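Local coordinates for protein S.cerevisiae chromosome XVI reading frame ORF YPL253c (Saccharomyces cerevisiae, PDB 2O0A) that recruits the minus-end-directed motor Kar3 to microtubules and, as its heterodimer partner, helps cross-link anti-parallel microtubules, its C-terminal domain keeping a motor fold without a nucleotide-binding site, at residues Glu39-Asp44 / Ile50-Ser55; Gln78-Tyr83 / Ile112-Glu117; Leu268-Ser273 / Asn277-Ile282. One frame throughout, in Å; residues are numbered along the deposited sequence.

Contact 1: Glu39-Asp44 / Ile50-Ser55; sequences ENLLFD and ITQGLS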
loop_
_atom_site.group_PDB
_atom_site.type_symbol
_atom_site.label_atom_id
_atom_site.label_comp_id
_atom_site.label_asym_id
_atom_site.label_seq_id
_atom_site.Cartn_x
_atom_site.Cartn_y
_atom_site.Cartn_z
ATOM N N GLU A 39 -14.296 6.578 -20.948
ATOM C CA GLU A 39 -15.126 5.505 -21.511
ATOM C C GLU A 39 -14.358 4.608 -22.484
ATOM O O GLU A 39 -14.737 3.450 -22.688
ATOM C CB GLU A 39 -16.395 6.067 -22.170
ATOM C CG GLU A 39 -17.348 6.732 -21.191
ATOM C CD GLU A 39 -18.645 7.206 -21.827
ATOM O OE1 GLU A 39 -19.002 6.721 -22.922
ATOM O OE2 GLU A 39 -19.314 8.068 -21.219
ATOM N N ASN A 40 -13.278 5.131 -23.060
ATOM C CA ASN A 40 -12.462 4.377 -24.010
ATOM C C ASN A 40 -11.394 3.511 -23.344
ATOM O O ASN A 40 -10.668 2.782 -24.027
ATOM C CB ASN A 40 -11.821 5.309 -25.052
ATOM C CG ASN A 40 -10.730 6.192 -24.469
ATOM O OD1 ASN A 40 -10.814 6.636 -23.326
ATOM N ND2 ASN A 40 -9.704 6.457 -25.266
ATOM N N LEU A 41 -11.275 3.612 -22.019
ATOM C CA LEU A 41 -10.458 2.663 -21.270
ATOM C C LEU A 41 -11.235 1.360 -21.146
ATOM O O LEU A 41 -12.416 1.374 -20.790
ATOM C CB LEU A 41 -10.107 3.215 -19.884
ATOM C CG LEU A 41 -8.770 3.970 -19.743
ATOM C CD1 LEU A 41 -8.583 4.344 -18.263
ATOM C CD2 LEU A 41 -7.598 3.153 -20.243
ATOM N N LEU A 42 -10.584 0.249 -21.477
ATOM C CA LEU A 42 -11.213 -1.064 -21.414
ATOM C C LEU A 42 -10.686 -1.826 -20.216
ATOM O O LEU A 42 -9.476 -1.862 -19.983
ATOM C CB LEU A 42 -10.975 -1.868 -22.696
ATOM C CG LEU A 42 -11.644 -1.434 -24.011
ATOM C CD1 LEU A 42 -13.020 -0.787 -23.813
ATOM C CD2 LEU A 42 -10.734 -0.524 -24.815
ATOM N N PHE A 43 -11.597 -2.411 -19.447
ATOM C CA PHE A 43 -11.223 -3.144 -18.238
ATOM C C PHE A 43 -11.534 -4.610 -18.360
ATOM O O PHE A 43 -12.682 -4.987 -18.592
ATOM C CB PHE A 43 -11.962 -2.593 -17.024
ATOM C CG PHE A 43 -11.708 -1.151 -16.780
ATOM C CD1 PHE A 43 -10.662 -0.746 -15.960
ATOM C CD2 PHE A 43 -12.504 -0.183 -17.383
ATOM C CE1 PHE A 43 -10.413 0.602 -15.746
ATOM C CE2 PHE A 43 -12.256 1.160 -17.176
ATOM C CZ PHE A 43 -11.221 1.555 -16.351
ATOM N N ASP A 44 -10.501 -5.424 -18.192
ATOM C CA ASP A 44 -10.646 -6.870 -18.124
ATOM C C ASP A 44 -10.401 -7.317 -16.675
ATOM O O ASP A 44 -9.262 -7.537 -16.260
ATOM C CB ASP A 44 -9.673 -7.538 -19.108
ATOM C CG ASP A 44 -9.839 -9.055 -19.169
ATOM O OD1 ASP A 44 -10.465 -9.638 -18.246
ATOM O OD2 ASP A 44 -9.350 -9.665 -20.149
ATOM N N ILE A 50 -5.930 -3.450 -18.271
ATOM C CA ILE A 50 -6.537 -2.181 -18.668
ATOM C C ILE A 50 -5.910 -1.800 -20.007
ATOM O O ILE A 50 -4.684 -1.704 -20.123
ATOM C CB ILE A 50 -6.308 -1.052 -17.640
ATOM C CG1 ILE A 50 -6.807 -1.484 -16.259
ATOM C CG2 ILE A 50 -6.996 0.253 -18.093
ATOM C CD1 ILE A 50 -6.444 -0.506 -15.147
ATOM N N THR A 51 -6.762 -1.611 -21.007
ATOM C CA THR A 51 -6.316 -1.278 -22.356
ATOM C C THR A 51 -6.786 0.113 -22.754
ATOM O O THR A 51 -7.963 0.433 -22.606
ATOM C CB THR A 51 -6.873 -2.293 -23.372
ATOM O OG1 THR A 51 -6.407 -3.607 -23.042
ATOM C CG2 THR A 51 -6.423 -1.947 -24.789
ATOM N N GLN A 52 -5.856 0.933 -23.249
ATOM C CA GLN A 52 -6.197 2.248 -23.795
ATOM C C GLN A 52 -6.817 2.053 -25.177
ATOM O O GLN A 52 -6.184 1.505 -26.073
ATOM C CB GLN A 52 -4.958 3.141 -23.868
ATOM C CG GLN A 52 -4.509 3.713 -22.529
ATOM C CD GLN A 52 -3.173 4.436 -22.604
ATOM O OE1 GLN A 52 -2.360 4.179 -23.495
ATOM N NE2 GLN A 52 -2.938 5.344 -21.660
ATOM N N GLY A 53 -8.066 2.485 -25.332
ATOM C CA GLY A 53 -8.869 2.166 -26.521
ATOM C C GLY A 53 -8.418 2.741 -27.852
ATOM O O GLY A 53 -8.738 2.180 -28.906
ATOM N N LEU A 54 -7.687 3.852 -27.814
ATOM C CA LEU A 54 -7.240 4.508 -29.043
ATOM C C LEU A 54 -5.769 4.231 -29.354
ATOM O O LEU A 54 -5.415 3.991 -30.508
ATOM C CB LEU A 54 -7.524 6.012 -29.016
ATOM C CG LEU A 54 -8.941 6.501 -28.713
ATOM C CD1 LEU A 54 -8.962 8.022 -28.708
ATOM C CD2 LEU A 54 -9.988 5.932 -29.677
ATOM N N SER A 55 -4.919 4.257 -28.329
ATOM C CA SER A 55 -3.507 3.895 -28.494
ATOM C C SER A 55 -3.350 2.378 -28.637
ATOM O O SER A 55 -2.345 1.886 -29.162
ATOM C CB SER A 55 -2.693 4.383 -27.301
ATOM O OG SER A 55 -2.818 3.481 -26.216
HETATM O O HOH W 1 -8.327 -4.575 -21.261
#
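Leu42 and Thr51 face each other as the hydrogen-bonded pair of an antiparallel beta hairpin, strands 41-44 and 49-52, in a small three-stranded sheet of the kinesin-like domain. Two bonds define the pair: Leu42 N to Thr51 O is 2.9 Å and nearly straight (171°), and Thr51 N to Leu42 O is also 2.9 Å. On the side bearing Leu41, Phe43, Ile50 and Gln52 the packing is close. Ile50 holds its CG1 beside the backbone N (chi1 -55°) and its CG2 beside the carbonyl carbon, which divides its branches between two partners. CG1 runs alongside the Phe43 ring, pointing the same way, with CD1 of Phe43 3.9 Å from CG1 of Ile50, while CG2 of Ile50 meets Leu41 CD2 at 3.7 Å. Helix 276-289 and strand 27-32 cover this side, through Val276 and Leu280 and through Ala30 and Val32, so Ile50 and Leu41 are buried.

The other side, bearing Leu42 and Thr51, is much looser. Leu42 is exposed, its CD2 reaching diagonally across to Gly53 CA on the partner segment. A water donates to Leu42 O and also hydrogen-bonds Thr51 OG1, bridging the two strands. Regular pairing fades past Gln52: the bond from Gly53 N to Asn40 O is weak, with an angle of only 120° at the hydrogen despite its short length. Gly53 brings its backbone up to Asn40 O with no side chain between. The last touch is made by unlike groups crossing at about a right angle, the amide nitrogen ND2 of Asn40 resting 3.5 Å from CG of Leu54.

Contact 2: Gln78-Tyr83 / Ile112-Glu117; sequences QEYSVY and IKFLAE
Near the meeting of Tyr80 and Ser81 with Phe114, a short side-chain bond within segment 78-83 runs from Gln78 NE2 to Glu79 OE2, 2.9 Å long and practically straight at 177°. The carboxylate oxygen lies in the amide plane of Gln78, but is itself approached on its anti side, somewhat out of the carboxylate plane. Glu79 OE1 forms a salt bridge with Arg13, so both oxygens of this buried carboxylate are held, and its negative charge is probably balanced by the arginine.

The contact itself is small, 115 Å² in all, and apolar. Its geometry is that of one ring reaching across between two helices whose nearest CA atoms, those of Ser81 and Phe114, are 8.9 Å apart. Phe114 has its CG anti to the backbone N (chi1 165°), which carries the ring out toward helix 72-89. There its CZ lies 3.8 Å from Ser81 CB, and its CE2 comes to the edge of the Tyr80 ring, near that ring's plane, 4.0 Å from Tyr80 CD2. Ser81 offers its CB because its hydroxyl is turned back along its own helix, where OG hydrogen-bonds Thr77 O. Away from Phe114, Tyr80 CZ lies at the edge of the Tyr83 ring, in its plane.

Phe114 also packs edge-to-face with His84 and meets the ring of Tyr122, while Tyr80 packs edge-to-face with Phe76 and Phe265. Helix 105-116 follows strand 94-99 and probably corresponds to the helix after the P-loop of active kinesins; here it lies beside helix 72-89, which in turn touches helix 4-23 through Val82 and Tyr83, strand 63-66 through Glu79, and, through Tyr80 and Tyr83, Phe265 of strand 265-270 in the central sheet.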
loop_
_atom_site.group_PDB
_atom_site.type_symbol
_atom_site.label_atom_id
_atom_site.label_comp_id
_atom_site.label_asym_id
_atom_site.label_seq_id
_atom_site.Cartn_x
_atom_site.Cartn_y
_atom_site.Cartn_z
ATOM N N GLN A 78 -10.513 -9.246 1.416
ATOM C CA GLN A 78 -10.623 -10.128 0.250
ATOM C C GLN A 78 -9.381 -10.111 -0.634
ATOM O O GLN A 78 -8.921 -11.153 -1.106
ATOM C CB GLN A 78 -11.867 -9.722 -0.551
ATOM C CG GLN A 78 -12.101 -10.408 -1.887
ATOM C CD GLN A 78 -13.400 -9.922 -2.508
ATOM O OE1 GLN A 78 -14.485 -10.124 -1.946
ATOM N NE2 GLN A 78 -13.298 -9.261 -3.647
ATOM N N GLU A 79 -8.858 -8.922 -0.888
ATOM C CA GLU A 79 -7.846 -8.774 -1.925
ATOM C C GLU A 79 -6.433 -8.717 -1.378
ATOM O O GLU A 79 -5.501 -9.153 -2.050
ATOM C CB GLU A 79 -8.105 -7.510 -2.756
ATOM C CG GLU A 79 -9.467 -7.495 -3.505
ATOM C CD GLU A 79 -9.592 -8.614 -4.538
ATOM O OE1 GLU A 79 -8.554 -9.139 -5.000
ATOM O OE2 GLU A 79 -10.751 -8.944 -4.887
ATOM N N TYR A 80 -6.286 -8.184 -0.159
ATOM C CA TYR A 80 -4.964 -7.932 0.421
ATOM C C TYR A 80 -4.554 -8.963 1.480
ATOM O O TYR A 80 -3.355 -9.192 1.683
ATOM C CB TYR A 80 -4.996 -6.526 1.034
ATOM C CG TYR A 80 -3.729 -6.084 1.701
ATOM C CD1 TYR A 80 -2.622 -5.682 0.955
ATOM C CD2 TYR A 80 -3.652 -6.025 3.095
ATOM C CE1 TYR A 80 -1.468 -5.256 1.577
ATOM C CE2 TYR A 80 -2.497 -5.594 3.715
ATOM C CZ TYR A 80 -1.426 -5.212 2.962
ATOM O OH TYR A 80 -0.291 -4.800 3.609
ATOM N N SER A 81 -5.536 -9.589 2.115
ATOM C CA SER A 81 -5.270 -10.400 3.309
ATOM C C SER A 81 -4.373 -11.621 3.077
ATOM O O SER A 81 -3.614 -11.999 3.963
ATOM C CB SER A 81 -6.576 -10.834 3.985
ATOM O OG SER A 81 -7.260 -11.749 3.169
ATOM N N VAL A 82 -4.438 -12.247 1.905
ATOM C CA VAL A 82 -3.554 -13.392 1.644
ATOM C C VAL A 82 -2.061 -12.994 1.671
ATOM O O VAL A 82 -1.227 -13.663 2.303
ATOM C CB VAL A 82 -3.923 -14.101 0.318
ATOM C CG1 VAL A 82 -2.942 -15.216 0.029
ATOM C CG2 VAL A 82 -5.363 -14.631 0.373
ATOM N N TYR A 83 -1.733 -11.891 1.002
ATOM C CA TYR A 83 -0.387 -11.330 1.050
ATOM C C TYR A 83 0.016 -10.954 2.485
ATOM O O TYR A 83 1.107 -11.300 2.957
ATOM C CB TYR A 83 -0.357 -10.101 0.149
ATOM C CG TYR A 83 0.805 -9.163 0.345
ATOM C CD1 TYR A 83 2.064 -9.474 -0.156
ATOM C CD2 TYR A 83 0.649 -7.947 1.035
ATOM C CE1 TYR A 83 3.138 -8.614 -0.001
ATOM C CE2 TYR A 83 1.715 -7.065 1.194
ATOM C CZ TYR A 83 2.962 -7.398 0.672
ATOM O OH TYR A 83 4.033 -6.565 0.785
ATOM N N ILE A 112 -6.217 0.432 8.982
ATOM C CA ILE A 112 -6.020 0.328 10.427
ATOM C C ILE A 112 -7.079 -0.562 11.072
ATOM O O ILE A 112 -6.771 -1.374 11.938
ATOM C CB ILE A 112 -6.012 1.720 11.067
ATOM C CG1 ILE A 112 -4.614 2.345 11.029
ATOM C CG2 ILE A 112 -6.413 1.637 12.548
ATOM C CD1 ILE A 112 -3.747 1.993 9.883
ATOM N N LYS A 113 -8.311 -0.448 10.598
ATOM C CA LYS A 113 -9.395 -1.278 11.117
ATOM C C LYS A 113 -9.147 -2.762 10.820
ATOM O O LYS A 113 -9.355 -3.624 11.683
ATOM C CB LYS A 113 -10.723 -0.820 10.525
ATOM C CG LYS A 113 -11.164 0.518 11.057
ATOM C CD LYS A 113 -12.644 0.722 10.869
ATOM C CE LYS A 113 -12.963 1.411 9.567
ATOM N NZ LYS A 113 -14.416 1.778 9.533
ATOM N N PHE A 114 -8.703 -3.054 9.598
ATOM C CA PHE A 114 -8.361 -4.412 9.186
ATOM C C PHE A 114 -7.271 -5.021 10.084
ATOM O O PHE A 114 -7.318 -6.207 10.448
ATOM C CB PHE A 114 -7.923 -4.398 7.711
ATOM C CG PHE A 114 -7.219 -5.649 7.286
ATOM C CD1 PHE A 114 -7.947 -6.824 7.084
ATOM C CD2 PHE A 114 -5.843 -5.669 7.085
ATOM C CE1 PHE A 114 -7.321 -7.995 6.708
ATOM C CE2 PHE A 114 -5.193 -6.843 6.692
ATOM C CZ PHE A 114 -5.943 -8.027 6.519
ATOM N N LEU A 115 -6.276 -4.207 10.422
ATOM C CA LEU A 115 -5.158 -4.679 11.231
ATOM C C LEU A 115 -5.513 -4.777 12.694
ATOM O O LEU A 115 -5.179 -5.769 13.340
ATOM C CB LEU A 115 -3.967 -3.737 11.103
ATOM C CG LEU A 115 -3.373 -3.630 9.708
ATOM C CD1 LEU A 115 -2.254 -2.591 9.685
ATOM C CD2 LEU A 115 -2.894 -5.005 9.232
ATOM N N ALA A 116 -6.175 -3.761 13.215
ATOM C CA ALA A 116 -6.046 -3.498 14.642
ATOM C C ALA A 116 -7.309 -3.200 15.423
ATOM O O ALA A 116 -7.218 -2.834 16.594
ATOM C CB ALA A 116 -4.995 -2.404 14.863
ATOM N N GLU A 117 -8.484 -3.367 14.825
ATOM C CA GLU A 117 -9.710 -3.403 15.638
ATOM C C GLU A 117 -9.573 -4.490 16.713
ATOM O O GLU A 117 -8.896 -5.495 16.500
ATOM C CB GLU A 117 -10.948 -3.673 14.785
ATOM C CG GLU A 117 -11.380 -2.487 13.931
ATOM C CD GLU A 117 -11.451 -1.193 14.704
ATOM O OE1 GLU A 117 -10.695 -0.258 14.369
ATOM O OE2 GLU A 117 -12.271 -1.098 15.645
#

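Contact 3: Leu268-Ser273 / Asn277-Ile282; sequences LNLNDS and NKLLTI. With EDO (1,2-ethanediol), chain B.
Leu270 sets CG beside its backbone N (chi1 -50°) and extends beyond it (chi2 -178°), which sends CD2 to Leu279 and CD1 to Leu280. The Leu270 and Leu279 side chains slide past each other in opposite directions, and CD2 of Leu270 is 3.7 Å from CD2 of Leu279. The touch on Leu280 is lighter, 4.2 Å from Leu270 CD1 to Leu280 CD2, the two chains crossing at about a right angle. Leu268 contributes its CD2, which lies 3.3 Å from Leu279 O. No direct hydrogen bond joins strand 268-270 to helix 277-282; a water links the loop after the strand to the helix, donating to Ser273 O and accepting from Asn277 N.

Asn269 points the other way. Its OD1 accepts a 3.0 Å bond from O1 of a 1,2-ethanediol, probably from the crystallisation liquor, and its ND2 bonds Leu99 O. With alanine in its place, the side-chain donor to Leu99 O and the acceptor for the ethanediol would both be gone, and the tie to the end of strand 94-99 would probably rest on the backbone bonds.

The strand and helix axes run nearly antiparallel, at 157° and 9.5 Å apart. Strand 265-270 sits in the central sheet between strands 27-32 and 94-99; helix 276-289 covers the leucine side, flanked by helix 231-243 at Ile282 and by strand 49-52 at Leu280.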
loop_
_atom_site.group_PDB
_atom_site.type_symbol
_atom_site.label_atom_id
_atom_site.label_comp_id
_atom_site.label_asym_id
_atom_site.label_seq_id
_atom_site.Cartn_x
_atom_site.Cartn_y
_atom_site.Cartn_z
ATOM N N LEU A 268 -2.316 0.907 -7.123
ATOM C CA LEU A 268 -2.542 2.109 -7.926
ATOM C C LEU A 268 -4.021 2.425 -7.927
ATOM O O LEU A 268 -4.827 1.657 -8.432
ATOM C CB LEU A 268 -1.980 1.946 -9.345
ATOM C CG LEU A 268 -0.472 2.268 -9.390
ATOM C CD1 LEU A 268 0.372 1.266 -8.602
ATOM C CD2 LEU A 268 0.017 2.314 -10.813
ATOM N N ASN A 269 -4.370 3.549 -7.318
ATOM C CA ASN A 269 -5.772 3.942 -7.189
ATOM C C ASN A 269 -6.142 4.850 -8.344
ATOM O O ASN A 269 -5.699 6.002 -8.398
ATOM C CB ASN A 269 -6.025 4.630 -5.843
ATOM C CG ASN A 269 -5.767 3.706 -4.673
ATOM O OD1 ASN A 269 -6.606 2.861 -4.330
ATOM N ND2 ASN A 269 -4.596 3.857 -4.042
ATOM N N LEU A 270 -6.957 4.328 -9.256
ATOM C CA LEU A 270 -7.262 5.026 -10.502
ATOM C C LEU A 270 -8.692 5.533 -10.456
ATOM O O LEU A 270 -9.642 4.765 -10.554
ATOM C CB LEU A 270 -7.034 4.106 -11.711
ATOM C CG LEU A 270 -5.717 3.330 -11.853
ATOM C CD1 LEU A 270 -5.733 2.542 -13.149
ATOM C CD2 LEU A 270 -4.472 4.240 -11.785
ATOM N N ASN A 271 -8.839 6.840 -10.285
ATOM C CA ASN A 271 -10.160 7.434 -10.141
ATOM C C ASN A 271 -10.197 8.819 -10.751
ATOM O O ASN A 271 -11.064 9.623 -10.428
ATOM C CB ASN A 271 -10.529 7.506 -8.656
ATOM C CG ASN A 271 -9.740 8.567 -7.912
ATOM O OD1 ASN A 271 -8.641 8.954 -8.330
ATOM N ND2 ASN A 271 -10.303 9.061 -6.813
ATOM N N ASP A 272 -9.245 9.080 -11.637
ATOM C CA ASP A 272 -8.922 10.430 -12.072
ATOM C C ASP A 272 -8.515 10.387 -13.544
ATOM O O ASP A 272 -7.388 10.020 -13.884
ATOM C CB ASP A 272 -7.761 10.915 -11.202
ATOM C CG ASP A 272 -7.425 12.369 -11.401
ATOM O OD1 ASP A 272 -8.220 13.119 -12.012
ATOM O OD2 ASP A 272 -6.342 12.760 -10.915
ATOM N N SER A 273 -9.427 10.776 -14.432
ATOM C CA SER A 273 -9.135 10.694 -15.857
ATOM C C SER A 273 -7.881 11.441 -16.316
ATOM O O SER A 273 -7.115 10.926 -17.123
ATOM C CB SER A 273 -10.346 11.136 -16.672
ATOM O OG SER A 273 -11.368 10.172 -16.541
ATOM N N ASN A 277 -3.226 8.063 -17.476
ATOM C CA ASN A 277 -2.213 7.577 -18.401
ATOM C C ASN A 277 -0.792 7.511 -17.807
ATOM O O ASN A 277 -0.047 6.562 -18.069
ATOM C CB ASN A 277 -2.281 8.346 -19.731
ATOM C CG ASN A 277 -3.638 8.185 -20.437
ATOM O OD1 ASN A 277 -4.409 7.273 -20.137
ATOM N ND2 ASN A 277 -3.921 9.069 -21.387
ATOM N N LYS A 278 -0.444 8.507 -16.988
ATOM C CA LYS A 278 0.830 8.541 -16.273
ATOM C C LYS A 278 0.925 7.394 -15.274
ATOM O O LYS A 278 1.958 6.717 -15.191
ATOM C CB LYS A 278 0.988 9.877 -15.552
ATOM C CG LYS A 278 1.370 11.023 -16.486
ATOM C CD LYS A 278 2.832 11.350 -16.371
ATOM C CE LYS A 278 3.105 12.836 -16.639
ATOM N NZ LYS A 278 2.689 13.268 -18.008
ATOM N N LEU A 279 -0.159 7.170 -14.530
ATOM C CA LEU A 279 -0.205 6.068 -13.567
ATOM C C LEU A 279 -0.117 4.702 -14.262
ATOM O O LEU A 279 0.544 3.787 -13.762
ATOM C CB LEU A 279 -1.420 6.178 -12.621
ATOM C CG LEU A 279 -1.223 7.014 -11.331
ATOM C CD1 LEU A 279 -0.803 8.462 -11.584
ATOM C CD2 LEU A 279 -2.441 6.967 -10.392
ATOM N N LEU A 280 -0.739 4.562 -15.434
ATOM C CA LEU A 280 -0.561 3.329 -16.208
ATOM C C LEU A 280 0.900 3.150 -16.619
ATOM O O LEU A 280 1.458 2.076 -16.477
ATOM C CB LEU A 280 -1.491 3.302 -17.429
ATOM C CG LEU A 280 -2.987 3.216 -17.121
ATOM C CD1 LEU A 280 -3.775 3.493 -18.388
ATOM C CD2 LEU A 280 -3.349 1.842 -16.532
ATOM N N THR A 281 1.540 4.216 -17.102
ATOM C CA THR A 281 2.961 4.128 -17.442
ATOM C C THR A 281 3.828 3.680 -16.257
ATOM O O THR A 281 4.700 2.824 -16.390
ATOM C CB THR A 281 3.464 5.457 -18.035
ATOM O OG1 THR A 281 2.764 5.694 -19.258
ATOM C CG2 THR A 281 4.980 5.407 -18.303
ATOM N N ILE A 282 3.561 4.247 -15.090
ATOM C CA ILE A 282 4.309 3.904 -13.884
ATOM C C ILE A 282 4.091 2.447 -13.510
ATOM O O ILE A 282 5.039 1.758 -13.131
ATOM C CB ILE A 282 3.972 4.869 -12.739
ATOM C CG1 ILE A 282 4.461 6.269 -13.132
ATOM C CG2 ILE A 282 4.626 4.414 -11.422
ATOM C CD1 ILE A 282 4.060 7.375 -12.209
HETATM C C1 EDO B . -9.835 3.292 -5.507
HETATM O O1 EDO B . -9.480 3.658 -4.174
HETATM C C2 EDO B . -9.979 4.566 -6.347
HETATM O O2 EDO B . -10.258 5.673 -5.469
HETATM O O HOH W 2 -4.569 10.491 -18.540
#

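Along the chain the three contacts come in series. Contacts 1 and 3 are neighbours, their centres 12 Å apart: the hairpin rests on helix 276-289 and strand 265-270, with Ile50 CD1 3.7 Å from Leu270 CD1 and a probable, weak hydrogen bond from Gln52 to Asn277. Contact 2 stands apart, about 30 Å from contact 1 and 24 Å from contact 3 between centres, on the opposite side of the chain's centre from contact 3. Strand 265-270 nevertheless connects them, since its Phe265 meets the tyrosines of contact 2. Helix 276-289 and strand 265-270 thus back the early hairpin of this motor-like domain, and of the two the strand, through Phe265, also reaches helix 72-89.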